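Local coordinates for hypothetical sugar ABC-transporter sugar binding protein (Arthrobacter globiformis, PDB 7BVT), which binds cyclic alpha-maltosyl-1,6-maltose and, as the solute-binding protein of an ABC transporter, probably delivers it for uptake into the cell, at residues W165-L176 against Y233-V242. Residues are numbered along the deposited sequence; the frame is centred on the assembly and turned at random.
Sequences WDELKAAGQTIL and YWVDLIDSGV
W165 lays its indole flat over one face of the Y233 ring in an offset stack, the five-membered ring and the phenol 3.7 Å apart between centroids with their planes only 6° from parallel. Y233 reaches across because its CG stands anti to the backbone N (chi1 174°), which sends the ring between the helices; its opposite face is covered near the rim by L237 CD1. Beyond the stack, the Y233 OH lies 3.4 Å from L168 CD1, while the other branch of L168, CD2, meets L237 CD2 at 3.5 Å. With an alanine at W165, one face of Y233 is likely to lose its stacking partner, and Q207 the indole N-H it accepts. K169 runs its aliphatic chain past the edge of the Y233 ring and bends at chi3; its NZ forms a salt bridge with D166 OD1 at 3.2 Å, and two waters link the same NZ to D236 OD2. Farther along, V242 CG1 packs 3.7 Å from G172 CA, where a side chain on the glycine would clash, and L176 CD2 rests against the S240–G241 turn. Helices 165-179 and 225-239 pack nearly parallel: the axes of the segments 165-176 and 233-239 approach to 10.9 Å at 12°. N204 of helix 195-207 touches both W165 and Y233, and I175 packs on L150 and F151 of helix 148-153.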
loop_
_atom_site.group_PDB
_atom_site.type_symbol
_atom_site.label_atom_id
_atom_site.label_comp_id
_atom_site.label_asym_id
_atom_site.label_seq_id
_atom_site.Cartn_x
_atom_site.Cartn_y
_atom_site.Cartn_z
ATOM N N TRP A 165 13.227 14.496 8.036
ATOM C CA TRP A 165 14.280 13.455 8.217
ATOM C C TRP A 165 15.264 13.890 9.303
ATOM O O TRP A 165 15.627 13.092 10.113
ATOM C CB TRP A 165 14.999 13.224 6.910
ATOM C CG TRP A 165 14.161 12.551 5.866
ATOM C CD1 TRP A 165 12.836 12.207 5.929
ATOM C CD2 TRP A 165 14.639 12.114 4.589
ATOM N NE1 TRP A 165 12.474 11.578 4.765
ATOM C CE2 TRP A 165 13.556 11.503 3.941
ATOM C CE3 TRP A 165 15.884 12.101 3.966
ATOM C CZ2 TRP A 165 13.665 10.957 2.655
ATOM C CZ3 TRP A 165 15.998 11.536 2.708
ATOM C CH2 TRP A 165 14.904 10.983 2.063
ATOM N N ASP A 166 15.622 15.166 9.300
ATOM C CA ASP A 166 16.601 15.655 10.294
ATOM C C ASP A 166 16.004 15.576 11.697
ATOM O O ASP A 166 16.701 15.199 12.600
ATOM C CB ASP A 166 17.034 17.077 9.926
ATOM C CG ASP A 166 18.195 17.105 8.951
ATOM O OD1 ASP A 166 18.692 16.045 8.595
ATOM O OD2 ASP A 166 18.519 18.194 8.489
ATOM N N GLU A 167 14.746 15.917 11.866
ATOM C CA GLU A 167 14.064 15.799 13.160
ATOM C C GLU A 167 14.024 14.347 13.601
ATOM O O GLU A 167 14.160 14.059 14.743
ATOM C CB GLU A 167 12.674 16.417 13.104
ATOM C CG GLU A 167 12.729 17.928 13.056
ATOM C CD GLU A 167 11.415 18.634 12.926
ATOM O OE1 GLU A 167 10.369 17.971 13.064
ATOM O OE2 GLU A 167 11.427 19.832 12.663
ATOM N N LEU A 168 13.765 13.411 12.683
ATOM C CA LEU A 168 13.663 11.996 13.041
ATOM C C LEU A 168 15.044 11.533 13.469
ATOM O O LEU A 168 15.130 10.795 14.436
ATOM C CB LEU A 168 13.080 11.191 11.875
ATOM C CG LEU A 168 13.015 9.677 12.052
ATOM C CD1 LEU A 168 11.990 9.047 11.089
ATOM C CD2 LEU A 168 14.363 9.049 11.795
ATOM N N LYS A 169 16.090 11.884 12.732
ATOM C CA LYS A 169 17.429 11.391 13.111
ATOM C C LYS A 169 17.774 11.939 14.513
ATOM O O LYS A 169 18.318 11.189 15.286
ATOM C CB LYS A 169 18.464 11.833 12.067
ATOM C CG LYS A 169 18.410 10.987 10.798
ATOM C CD LYS A 169 19.361 11.416 9.737
ATOM C CE LYS A 169 18.882 12.679 9.022
ATOM N NZ LYS A 169 19.866 13.155 8.028
ATOM N N ALA A 170 17.484 13.208 14.778
ATOM C CA ALA A 170 17.850 13.876 16.069
ATOM C C ALA A 170 16.984 13.321 17.208
ATOM O O ALA A 170 17.523 12.893 18.262
ATOM C CB ALA A 170 17.700 15.365 15.932
ATOM N N ALA A 171 15.683 13.197 16.999
ATOM C CA ALA A 171 14.797 12.609 18.042
ATOM C C ALA A 171 15.164 11.155 18.265
ATOM O O ALA A 171 15.182 10.707 19.408
ATOM C CB ALA A 171 13.325 12.730 17.658
ATOM N N GLY A 172 15.441 10.381 17.207
ATOM C CA GLY A 172 15.859 8.998 17.403
ATOM C C GLY A 172 17.169 8.923 18.160
ATOM O O GLY A 172 17.317 7.958 18.908
ATOM N N GLN A 173 18.099 9.818 17.862
ATOM C CA GLN A 173 19.397 9.851 18.582
ATOM C C GLN A 173 19.152 10.090 20.072
ATOM O O GLN A 173 19.791 9.428 20.915
ATOM C CB GLN A 173 20.313 10.904 17.988
ATOM C CG GLN A 173 21.725 10.910 18.536
ATOM C CD GLN A 173 22.510 9.701 18.104
ATOM O OE1 GLN A 173 22.612 9.431 16.888
ATOM N NE2 GLN A 173 23.065 8.977 19.073
ATOM N N THR A 174 18.264 10.981 20.406
ATOM C CA THR A 174 17.919 11.241 21.824
ATOM C C THR A 174 17.358 9.976 22.469
ATOM O O THR A 174 17.762 9.620 23.570
ATOM C CB THR A 174 16.973 12.413 21.880
ATOM O OG1 THR A 174 17.669 13.567 21.424
ATOM C CG2 THR A 174 16.431 12.678 23.275
ATOM N N ILE A 175 16.452 9.283 21.816
ATOM C CA ILE A 175 15.889 8.034 22.365
ATOM C C ILE A 175 17.019 7.031 22.600
ATOM O O ILE A 175 17.087 6.397 23.678
ATOM C CB ILE A 175 14.784 7.469 21.471
ATOM C CG1 ILE A 175 13.573 8.392 21.464
ATOM C CG2 ILE A 175 14.406 6.071 21.907
ATOM C CD1 ILE A 175 12.511 8.014 20.420
ATOM N N LEU A 176 17.912 6.867 21.638
ATOM C CA LEU A 176 18.992 5.876 21.792
ATOM C C LEU A 176 19.895 6.315 22.969
ATOM O O LEU A 176 20.212 5.440 23.795
ATOM C CB LEU A 176 19.759 5.787 20.481
ATOM C CG LEU A 176 20.974 4.878 20.508
ATOM C CD1 LEU A 176 20.564 3.417 20.712
ATOM C CD2 LEU A 176 21.850 5.153 19.300
ATOM N N TYR A 233 20.118 8.374 3.940
ATOM C CA TYR A 233 19.268 8.534 5.154
ATOM C C TYR A 233 19.198 7.212 5.922
ATOM O O TYR A 233 19.402 7.191 7.155
ATOM C CB TYR A 233 17.888 9.040 4.755
ATOM C CG TYR A 233 16.779 9.168 5.767
ATOM C CD1 TYR A 233 16.932 9.835 6.963
ATOM C CD2 TYR A 233 15.504 8.797 5.396
ATOM C CE1 TYR A 233 15.865 10.043 7.815
ATOM C CE2 TYR A 233 14.409 9.012 6.221
ATOM C CZ TYR A 233 14.596 9.662 7.426
ATOM O OH TYR A 233 13.518 9.926 8.219
ATOM N N TRP A 234 18.808 6.141 5.229
ATOM C CA TRP A 234 18.803 4.800 5.833
ATOM C C TRP A 234 20.189 4.500 6.420
ATOM O O TRP A 234 20.261 4.027 7.548
ATOM C CB TRP A 234 18.358 3.700 4.852
ATOM C CG TRP A 234 16.878 3.715 4.575
ATOM C CD1 TRP A 234 16.089 4.801 4.260
ATOM C CD2 TRP A 234 16.019 2.586 4.493
ATOM N NE1 TRP A 234 14.791 4.410 4.063
ATOM C CE2 TRP A 234 14.714 3.061 4.232
ATOM C CE3 TRP A 234 16.200 1.224 4.706
ATOM C CZ2 TRP A 234 13.638 2.202 4.083
ATOM C CZ3 TRP A 234 15.132 0.368 4.576
ATOM C CH2 TRP A 234 13.847 0.858 4.305
ATOM N N VAL A 235 21.243 4.696 5.643
ATOM C CA VAL A 235 22.587 4.231 6.101
ATOM C C VAL A 235 23.029 5.075 7.304
ATOM O O VAL A 235 23.606 4.515 8.267
ATOM C CB VAL A 235 23.602 4.265 4.954
ATOM C CG1 VAL A 235 25.023 4.065 5.455
ATOM C CG2 VAL A 235 23.240 3.224 3.913
ATOM N N ASP A 236 22.657 6.350 7.305
ATOM C CA ASP A 236 23.001 7.250 8.432
ATOM C C ASP A 236 22.273 6.809 9.687
ATOM O O ASP A 236 22.876 6.847 10.767
ATOM C CB ASP A 236 22.691 8.716 8.172
ATOM C CG ASP A 236 23.622 9.373 7.179
ATOM O OD1 ASP A 236 24.619 8.760 6.823
ATOM O OD2 ASP A 236 23.304 10.493 6.753
ATOM N N LEU A 237 20.993 6.465 9.589
ATOM C CA LEU A 237 20.192 5.940 10.737
ATOM C C LEU A 237 20.840 4.667 11.286
ATOM O O LEU A 237 20.930 4.520 12.509
ATOM C CB LEU A 237 18.734 5.679 10.321
ATOM C CG LEU A 237 17.919 6.949 10.105
ATOM C CD1 LEU A 237 16.656 6.659 9.305
ATOM C CD2 LEU A 237 17.542 7.555 11.463
ATOM N N ILE A 238 21.270 3.759 10.409
ATOM C CA ILE A 238 21.844 2.458 10.840
ATOM C C ILE A 238 23.212 2.718 11.486
ATOM O O ILE A 238 23.429 2.141 12.586
ATOM C CB ILE A 238 21.971 1.527 9.635
ATOM C CG1 ILE A 238 20.596 1.138 9.108
ATOM C CG2 ILE A 238 22.822 0.317 10.005
ATOM C CD1 ILE A 238 20.622 0.518 7.701
ATOM N N ASP A 239 24.039 3.548 10.850
ATOM C CA ASP A 239 25.456 3.801 11.249
ATOM C C ASP A 239 25.425 4.446 12.633
ATOM O O ASP A 239 26.326 4.143 13.439
ATOM C CB ASP A 239 26.235 4.653 10.232
ATOM C CG ASP A 239 26.758 3.876 9.018
ATOM O OD1 ASP A 239 26.671 2.608 9.015
ATOM O OD2 ASP A 239 27.188 4.551 8.040
ATOM N N SER A 240 24.442 5.319 12.906
ATOM C CA SER A 240 24.323 6.010 14.234
ATOM C C SER A 240 23.890 5.025 15.318
ATOM O O SER A 240 23.929 5.430 16.499
ATOM C CB SER A 240 23.393 7.178 14.156
ATOM O OG SER A 240 22.063 6.779 13.828
ATOM N N GLY A 241 23.352 3.850 14.963
ATOM C CA GLY A 241 22.660 2.956 15.899
ATOM C C GLY A 241 21.215 3.331 16.196
ATOM O O GLY A 241 20.565 2.558 16.940
ATOM N N VAL A 242 20.728 4.457 15.642
ATOM C CA VAL A 242 19.291 4.854 15.852
ATOM C C VAL A 242 18.365 3.784 15.277
ATOM O O VAL A 242 17.349 3.463 15.922
ATOM C CB VAL A 242 18.987 6.247 15.303
ATOM C CG1 VAL A 242 17.483 6.505 15.264
ATOM C CG2 VAL A 242 19.708 7.318 16.098
HETATM O O HOH W 1 20.644 11.317 6.194
HETATM O O HOH W 2 22.978 12.386 8.754
HETATM O O HOH W 3 25.069 7.091 18.157
#